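Local coordinates for UDP-glucose 6-dehydrogenase (Pyrobaculum islandicum, PDB 3VTF), which probably oxidises UDP-glucose to UDP-glucuronate in two NAD-dependent steps, and binds UDP-glucose in a pocket it builds with residues of several domains, at residues Ala22-Val34 and Ala91-Val105. Residues are numbered along the deposited sequence; the frame is centred on the assembly and turned at random.
Sequences ASLSVLGLGYVGV and AEEAVAATDATFIAV
Ser25 OG meets Thr98 OG1 at 2.6 Å, a buried hydroxyl pair in which either could give the proton. The serine chi1 of 42° sets OG between its own N and carbonyl carbon, facing the last turn of helix 91-96; Ser25 CB itself lies 4.0 Å from Ala94 CB. On the same face Leu27 crosses Thr101 at a slant: the methyl CG2, not the hydroxyl, presses on Leu27 CG at 3.6 Å, while Leu27 CD2 reaches Ala91 CB at 3.9 Å. Cutting Leu27 back to alanine is likely to leave a gap between the strand, Ala91 and the Thr101 methyl. Strands 23-27 and 100-103 lie parallel as central neighbours in the Rossmann-type NAD domain, zipped by bonds such as Ser25 N to Ala100 O (2.8 Å, 171° at the hydrogen). On the opposite face Leu24 CD1 approaches Phe102 CE2 obliquely at 4.1 Å, and the ring turns its edge to Ser25 O; helix 199-208 covers this pair. Past the strand, Gly28, Gly30 and Gly33 fit the GxGxxG dinucleotide-binding pattern. Ala104 CB packs 3.8 Å from Gly33 CA, and a water bridges Ala104 O to Gly33 N.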
ATOM      1  N   ALA A  22      20.541  -8.430 -31.469  1.00 26.16           N
ATOM      2  CA  ALA A  22      20.858  -7.036 -31.213  1.00 25.66           C
ATOM      3  C   ALA A  22      22.283  -6.842 -30.710  1.00 22.84           C
ATOM      4  O   ALA A  22      22.864  -7.745 -30.144  1.00 26.89           O
ATOM      5  CB  ALA A  22      19.849  -6.421 -30.276  1.00 27.69           C
ATOM      6  N   SER A  23      22.843  -5.665 -30.943  1.00 22.85           N
ATOM      7  CA  SER A  23      24.168  -5.272 -30.413  1.00 22.96           C
ATOM      8  C   SER A  23      23.938  -4.168 -29.411  1.00 25.30           C
ATOM      9  O   SER A  23      23.440  -3.091 -29.770  1.00 22.71           O
ATOM     10  CB  SER A  23      25.153  -4.749 -31.520  1.00 24.47           C
ATOM     11  OG  SER A  23      25.177  -5.727 -32.548  1.00 31.43           O
ATOM     12  N   LEU A  24      24.208  -4.474 -28.149  1.00 22.80           N
ATOM     13  CA  LEU A  24      23.823  -3.609 -27.038  1.00 23.03           C
ATOM     14  C   LEU A  24      25.043  -3.317 -26.230  1.00 23.55           C
ATOM     15  O   LEU A  24      25.884  -4.212 -25.933  1.00 26.20           O
ATOM     16  CB  LEU A  24      22.840  -4.360 -26.098  1.00 21.90           C
ATOM     17  CG  LEU A  24      21.627  -4.955 -26.795  1.00 21.86           C
ATOM     18  CD1 LEU A  24      20.746  -5.771 -25.819  1.00 20.77           C
ATOM     19  CD2 LEU A  24      20.771  -3.903 -27.576  1.00 20.93           C
ATOM     20  N   SER A  25      25.120  -2.097 -25.771  1.00 19.55           N
ATOM     21  CA  SER A  25      26.159  -1.752 -24.793  1.00 21.65           C
ATOM     22  C   SER A  25      25.532  -1.402 -23.437  1.00 20.88           C
ATOM     23  O   SER A  25      24.380  -0.988 -23.378  1.00 19.39           O
ATOM     24  CB  SER A  25      27.077  -0.612 -25.342  1.00 21.76           C
ATOM     25  OG  SER A  25      26.356   0.404 -25.997  1.00 23.78           O
ATOM     26  N   VAL A  26      26.280  -1.577 -22.355  1.00 21.32           N
ATOM     27  CA  VAL A  26      25.833  -1.167 -21.036  1.00 21.11           C
ATOM     28  C   VAL A  26      26.929  -0.324 -20.383  1.00 22.71           C
ATOM     29  O   VAL A  26      28.112  -0.760 -20.377  1.00 24.57           O
ATOM     30  CB  VAL A  26      25.614  -2.405 -20.137  1.00 20.81           C
ATOM     31  CG1 VAL A  26      25.137  -1.946 -18.762  1.00 22.33           C
ATOM     32  CG2 VAL A  26      24.589  -3.330 -20.808  1.00 21.03           C
ATOM     33  N   LEU A  27      26.571   0.887 -19.903  1.00 22.85           N
ATOM     34  CA  LEU A  27      27.547   1.767 -19.189  1.00 24.58           C
ATOM     35  C   LEU A  27      27.163   1.800 -17.734  1.00 23.40           C
ATOM     36  O   LEU A  27      26.049   2.236 -17.373  1.00 22.54           O
ATOM     37  CB  LEU A  27      27.503   3.198 -19.754  1.00 21.97           C
ATOM     38  CG  LEU A  27      27.829   3.276 -21.252  1.00 26.78           C
ATOM     39  CD1 LEU A  27      27.859   4.777 -21.604  1.00 23.09           C
ATOM     40  CD2 LEU A  27      29.235   2.634 -21.503  1.00 28.00           C
ATOM     41  N   GLY A  28      28.080   1.358 -16.874  1.00 23.60           N
ATOM     42  CA  GLY A  28      27.825   1.347 -15.458  1.00 22.00           C
ATOM     43  C   GLY A  28      27.584  -0.097 -15.087  1.00 25.21           C
ATOM     44  O   GLY A  28      26.560  -0.705 -15.438  1.00 23.19           O
ATOM     45  N   LEU A  29      28.510  -0.655 -14.345  1.00 22.29           N
ATOM     46  CA  LEU A  29      28.434  -2.082 -14.038  1.00 25.69           C
ATOM     47  C   LEU A  29      28.290  -2.334 -12.546  1.00 29.76           C
ATOM     48  O   LEU A  29      28.978  -3.195 -12.054  1.00 29.41           O
ATOM     49  CB  LEU A  29      29.621  -2.859 -14.648  1.00 29.26           C
ATOM     50  CG  LEU A  29      29.713  -2.787 -16.203  1.00 30.88           C
ATOM     51  CD1 LEU A  29      31.065  -3.315 -16.758  1.00 27.21           C
ATOM     52  CD2 LEU A  29      28.524  -3.495 -16.885  1.00 26.61           C
ATOM     53  N   GLY A  30      27.378  -1.605 -11.850  1.00 26.42           N
ATOM     54  CA  GLY A  30      26.928  -1.972 -10.505  1.00 24.80           C
ATOM     55  C   GLY A  30      26.058  -3.229 -10.678  1.00 26.20           C
ATOM     56  O   GLY A  30      25.984  -3.872 -11.765  1.00 25.55           O
ATOM     57  N   TYR A  31      25.295  -3.577  -9.659  1.00 24.96           N
ATOM     58  CA  TYR A  31      24.554  -4.795  -9.831  1.00 31.27           C
ATOM     59  C   TYR A  31      23.498  -4.734 -10.982  1.00 32.41           C
ATOM     60  O   TYR A  31      23.220  -5.740 -11.649  1.00 27.71           O
ATOM     61  CB  TYR A  31      24.019  -5.342  -8.498  1.00 35.86           C
ATOM     62  CG  TYR A  31      22.696  -4.863  -8.188  1.00 36.93           C
ATOM     63  CD1 TYR A  31      21.583  -5.614  -8.547  1.00 42.88           C
ATOM     64  CD2 TYR A  31      22.501  -3.613  -7.535  1.00 41.26           C
ATOM     65  CE1 TYR A  31      20.292  -5.154  -8.288  1.00 43.45           C
ATOM     66  CE2 TYR A  31      21.218  -3.127  -7.244  1.00 44.34           C
ATOM     67  CZ  TYR A  31      20.111  -3.897  -7.627  1.00 53.39           C
ATOM     68  OH  TYR A  31      18.835  -3.421  -7.323  1.00 63.75           O
ATOM     69  N   VAL A  32      22.877  -3.583 -11.173  1.00 25.00           N
ATOM     70  CA  VAL A  32      21.921  -3.434 -12.324  1.00 21.95           C
ATOM     71  C   VAL A  32      22.643  -3.606 -13.680  1.00 22.79           C
ATOM     72  O   VAL A  32      22.265  -4.437 -14.492  1.00 23.53           O
ATOM     73  CB  VAL A  32      21.177  -2.078 -12.290  1.00 24.69           C
ATOM     74  CG1 VAL A  32      20.303  -1.921 -13.544  1.00 22.27           C
ATOM     75  CG2 VAL A  32      20.228  -2.066 -11.099  1.00 23.72           C
ATOM     76  N   GLY A  33      23.698  -2.858 -13.888  1.00 20.43           N
ATOM     77  CA  GLY A  33      24.425  -2.892 -15.158  1.00 22.46           C
ATOM     78  C   GLY A  33      24.989  -4.293 -15.422  1.00 23.59           C
ATOM     79  O   GLY A  33      24.862  -4.794 -16.510  1.00 21.53           O
ATOM     80  N   VAL A  34      25.649  -4.900 -14.424  1.00 23.05           N
ATOM     81  CA  VAL A  34      26.330  -6.200 -14.701  1.00 23.96           C
ATOM     82  C   VAL A  34      25.312  -7.323 -14.886  1.00 22.11           C
ATOM     83  O   VAL A  34      25.509  -8.163 -15.770  1.00 20.98           O
ATOM     84  CB  VAL A  34      27.381  -6.554 -13.609  1.00 25.94           C
ATOM     85  CG1 VAL A  34      26.654  -6.997 -12.339  1.00 24.65           C
ATOM     86  CG2 VAL A  34      28.307  -7.637 -14.159  1.00 24.36           C
ATOM     87  N   ALA A  91      34.022   4.099 -22.736  1.00 26.10           N
ATOM     88  CA  ALA A  91      32.529   4.189 -22.936  1.00 27.22           C
ATOM     89  C   ALA A  91      32.259   4.416 -24.395  1.00 27.53           C
ATOM     90  O   ALA A  91      31.443   3.713 -25.011  1.00 26.05           O
ATOM     91  CB  ALA A  91      31.954   5.343 -22.110  1.00 27.71           C
ATOM     92  N   GLU A  92      33.017   5.332 -25.007  1.00 29.34           N
ATOM     93  CA  GLU A  92      32.749   5.691 -26.430  1.00 28.52           C
ATOM     94  C   GLU A  92      32.918   4.542 -27.380  1.00 27.93           C
ATOM     95  O   GLU A  92      32.133   4.360 -28.340  1.00 26.05           O
ATOM     96  CB  GLU A  92      33.669   6.841 -26.865  1.00 37.28           C
ATOM     97  CG  GLU A  92      33.403   8.155 -26.153  1.00 39.75           C
ATOM     98  CD  GLU A  92      34.031   8.299 -24.758  1.00 42.09           C
ATOM     99  OE1 GLU A  92      34.673   7.357 -24.159  1.00 45.26           O
ATOM    100  OE2 GLU A  92      33.869   9.413 -24.208  1.00 39.81           O
ATOM    101  N   GLU A  93      33.925   3.705 -27.125  1.00 29.18           N
ATOM    102  CA  GLU A  93      34.089   2.545 -28.015  1.00 28.71           C
ATOM    103  C   GLU A  93      32.964   1.523 -27.799  1.00 27.24           C
ATOM    104  O   GLU A  93      32.607   0.845 -28.764  1.00 28.79           O
ATOM    105  CB  GLU A  93      35.412   1.832 -27.767  1.00 38.10           C
ATOM    106  CG  GLU A  93      36.664   2.637 -28.158  1.00 49.06           C
ATOM    107  CD  GLU A  93      37.891   2.054 -27.450  1.00 56.94           C
ATOM    108  OE1 GLU A  93      38.196   0.845 -27.662  1.00 70.21           O
ATOM    109  OE2 GLU A  93      38.481   2.757 -26.600  1.00 49.09           O
ATOM    110  N   ALA A  94      32.490   1.339 -26.543  1.00 25.40           N
ATOM    111  CA  ALA A  94      31.330   0.406 -26.316  1.00 26.97           C
ATOM    112  C   ALA A  94      30.139   0.884 -27.142  1.00 27.53           C
ATOM    113  O   ALA A  94      29.495   0.121 -27.880  1.00 26.38           O
ATOM    114  CB  ALA A  94      30.952   0.359 -24.858  1.00 26.52           C
ATOM    115  N   VAL A  95      29.858   2.177 -27.024  1.00 27.40           N
ATOM    116  CA  VAL A  95      28.743   2.771 -27.765  1.00 28.38           C
ATOM    117  C   VAL A  95      28.905   2.578 -29.290  1.00 27.12           C
ATOM    118  O   VAL A  95      27.928   2.194 -30.023  1.00 24.72           O
ATOM    119  CB  VAL A  95      28.633   4.264 -27.413  1.00 25.26           C
ATOM    120  CG1 VAL A  95      27.548   4.913 -28.228  1.00 26.94           C
ATOM    121  CG2 VAL A  95      28.317   4.398 -25.914  1.00 25.31           C
ATOM    122  N   ALA A  96      30.102   2.904 -29.807  1.00 25.99           N
ATOM    123  CA  ALA A  96      30.251   2.961 -31.297  1.00 27.33           C
ATOM    124  C   ALA A  96      30.134   1.581 -31.888  1.00 31.30           C
ATOM    125  O   ALA A  96      29.759   1.434 -33.044  1.00 28.33           O
ATOM    126  CB  ALA A  96      31.568   3.620 -31.710  1.00 28.80           C
ATOM    127  N   ALA A  97      30.345   0.551 -31.065  1.00 30.42           N
ATOM    128  CA  ALA A  97      30.346  -0.806 -31.553  1.00 31.01           C
ATOM    129  C   ALA A  97      28.905  -1.441 -31.457  1.00 30.67           C
ATOM    130  O   ALA A  97      28.669  -2.576 -31.888  1.00 26.40           O
ATOM    131  CB  ALA A  97      31.419  -1.643 -30.774  1.00 29.75           C
ATOM    132  N   THR A  98      27.925  -0.695 -30.964  1.00 26.45           N
ATOM    133  CA  THR A  98      26.594  -1.272 -30.752  1.00 23.34           C
ATOM    134  C   THR A  98      25.476  -0.385 -31.362  1.00 24.17           C
ATOM    135  O   THR A  98      25.768   0.622 -31.947  1.00 24.22           O
ATOM    136  CB  THR A  98      26.362  -1.493 -29.220  1.00 24.87           C
ATOM    137  OG1 THR A  98      26.530  -0.255 -28.552  1.00 23.39           O
ATOM    138  CG2 THR A  98      27.439  -2.496 -28.581  1.00 24.80           C
ATOM    139  N   ASP A  99      24.201  -0.755 -31.190  1.00 23.05           N
ATOM    140  CA  ASP A  99      23.099   0.035 -31.715  1.00 22.80           C
ATOM    141  C   ASP A  99      22.211   0.630 -30.630  1.00 22.89           C
ATOM    142  O   ASP A  99      21.450   1.549 -30.898  1.00 23.66           O
ATOM    143  CB  ASP A  99      22.259  -0.807 -32.584  1.00 23.48           C
ATOM    144  CG  ASP A  99      22.982  -1.141 -33.908  1.00 28.35           C
ATOM    145  OD1 ASP A  99      23.682  -0.250 -34.425  1.00 26.05           O
ATOM    146  OD2 ASP A  99      22.819  -2.269 -34.363  1.00 30.00           O
ATOM    147  N   ALA A 100      22.316   0.112 -29.395  1.00 25.71           N
ATOM    148  CA  ALA A 100      21.644   0.772 -28.264  1.00 21.68           C
ATOM    149  C   ALA A 100      22.489   0.665 -27.016  1.00 22.90           C
ATOM    150  O   ALA A 100      23.240  -0.326 -26.843  1.00 23.35           O
ATOM    151  CB  ALA A 100      20.287   0.046 -28.041  1.00 17.40           C
ATOM    152  N   THR A 101      22.469   1.711 -26.170  1.00 19.55           N
ATOM    153  CA  THR A 101      23.331   1.731 -24.963  1.00 18.66           C
ATOM    154  C   THR A 101      22.382   1.883 -23.753  1.00 20.84           C
ATOM    155  O   THR A 101      21.548   2.816 -23.730  1.00 21.90           O
ATOM    156  CB  THR A 101      24.263   2.951 -24.972  1.00 21.97           C
ATOM    157  OG1 THR A 101      25.170   2.780 -26.071  1.00 23.01           O
ATOM    158  CG2 THR A 101      25.108   3.091 -23.613  1.00 19.62           C
ATOM    159  N   PHE A 102      22.454   0.922 -22.819  1.00 19.40           N
ATOM    160  CA  PHE A 102      21.749   1.069 -21.533  1.00 19.21           C
ATOM    161  C   PHE A 102      22.588   1.862 -20.544  1.00 20.83           C
ATOM    162  O   PHE A 102      23.686   1.439 -20.133  1.00 20.02           O
ATOM    163  CB  PHE A 102      21.459  -0.343 -20.973  1.00 18.55           C
ATOM    164  CG  PHE A 102      20.420  -1.056 -21.832  1.00 20.07           C
ATOM    165  CD1 PHE A 102      19.091  -1.093 -21.419  1.00 20.19           C
ATOM    166  CD2 PHE A 102      20.767  -1.665 -23.040  1.00 22.79           C
ATOM    167  CE1 PHE A 102      18.132  -1.673 -22.207  1.00 21.33           C
ATOM    168  CE2 PHE A 102      19.791  -2.255 -23.840  1.00 23.66           C
ATOM    169  CZ  PHE A 102      18.485  -2.267 -23.430  1.00 21.62           C
ATOM    170  N   ILE A 103      22.080   3.007 -20.098  1.00 18.00           N
ATOM    171  CA  ILE A 103      22.835   3.742 -19.098  1.00 18.50           C
ATOM    172  C   ILE A 103      22.355   3.230 -17.765  1.00 19.59           C
ATOM    173  O   ILE A 103      21.140   3.367 -17.412  1.00 18.52           O
ATOM    174  CB  ILE A 103      22.574   5.262 -19.225  1.00 18.81           C
ATOM    175  CG1 ILE A 103      23.124   5.754 -20.590  1.00 18.81           C
ATOM    176  CG2 ILE A 103      23.111   6.055 -18.000  1.00 19.19           C
ATOM    177  CD1 ILE A 103      22.701   7.220 -20.854  1.00 19.82           C
ATOM    178  N   ALA A 104      23.311   2.726 -16.971  1.00 18.84           N
ATOM    179  CA  ALA A 104      22.960   2.116 -15.680  1.00 22.03           C
ATOM    180  C   ALA A 104      23.849   2.629 -14.584  1.00 22.92           C
ATOM    181  O   ALA A 104      24.077   1.926 -13.610  1.00 23.38           O
ATOM    182  CB  ALA A 104      23.045   0.558 -15.744  1.00 21.11           C
ATOM    183  N   VAL A 105      24.371   3.868 -14.704  1.00 22.76           N
ATOM    184  CA  VAL A 105      25.258   4.412 -13.654  1.00 22.50           C
ATOM    185  C   VAL A 105      24.427   4.882 -12.456  1.00 22.25           C
ATOM    186  O   VAL A 105      23.162   4.984 -12.504  1.00 22.82           O
ATOM    187  CB  VAL A 105      26.059   5.593 -14.227  1.00 22.04           C
ATOM    188  CG1 VAL A 105      26.887   5.030 -15.366  1.00 21.23           C
ATOM    189  CG2 VAL A 105      25.099   6.655 -14.846  1.00 18.94           C
TER
HETATM  190  O   HOH W   1      21.438  -4.161 -32.957  1.00 25.98           O
HETATM  191  O   HOH W   2      24.730  -0.575 -12.425  1.00 23.07           O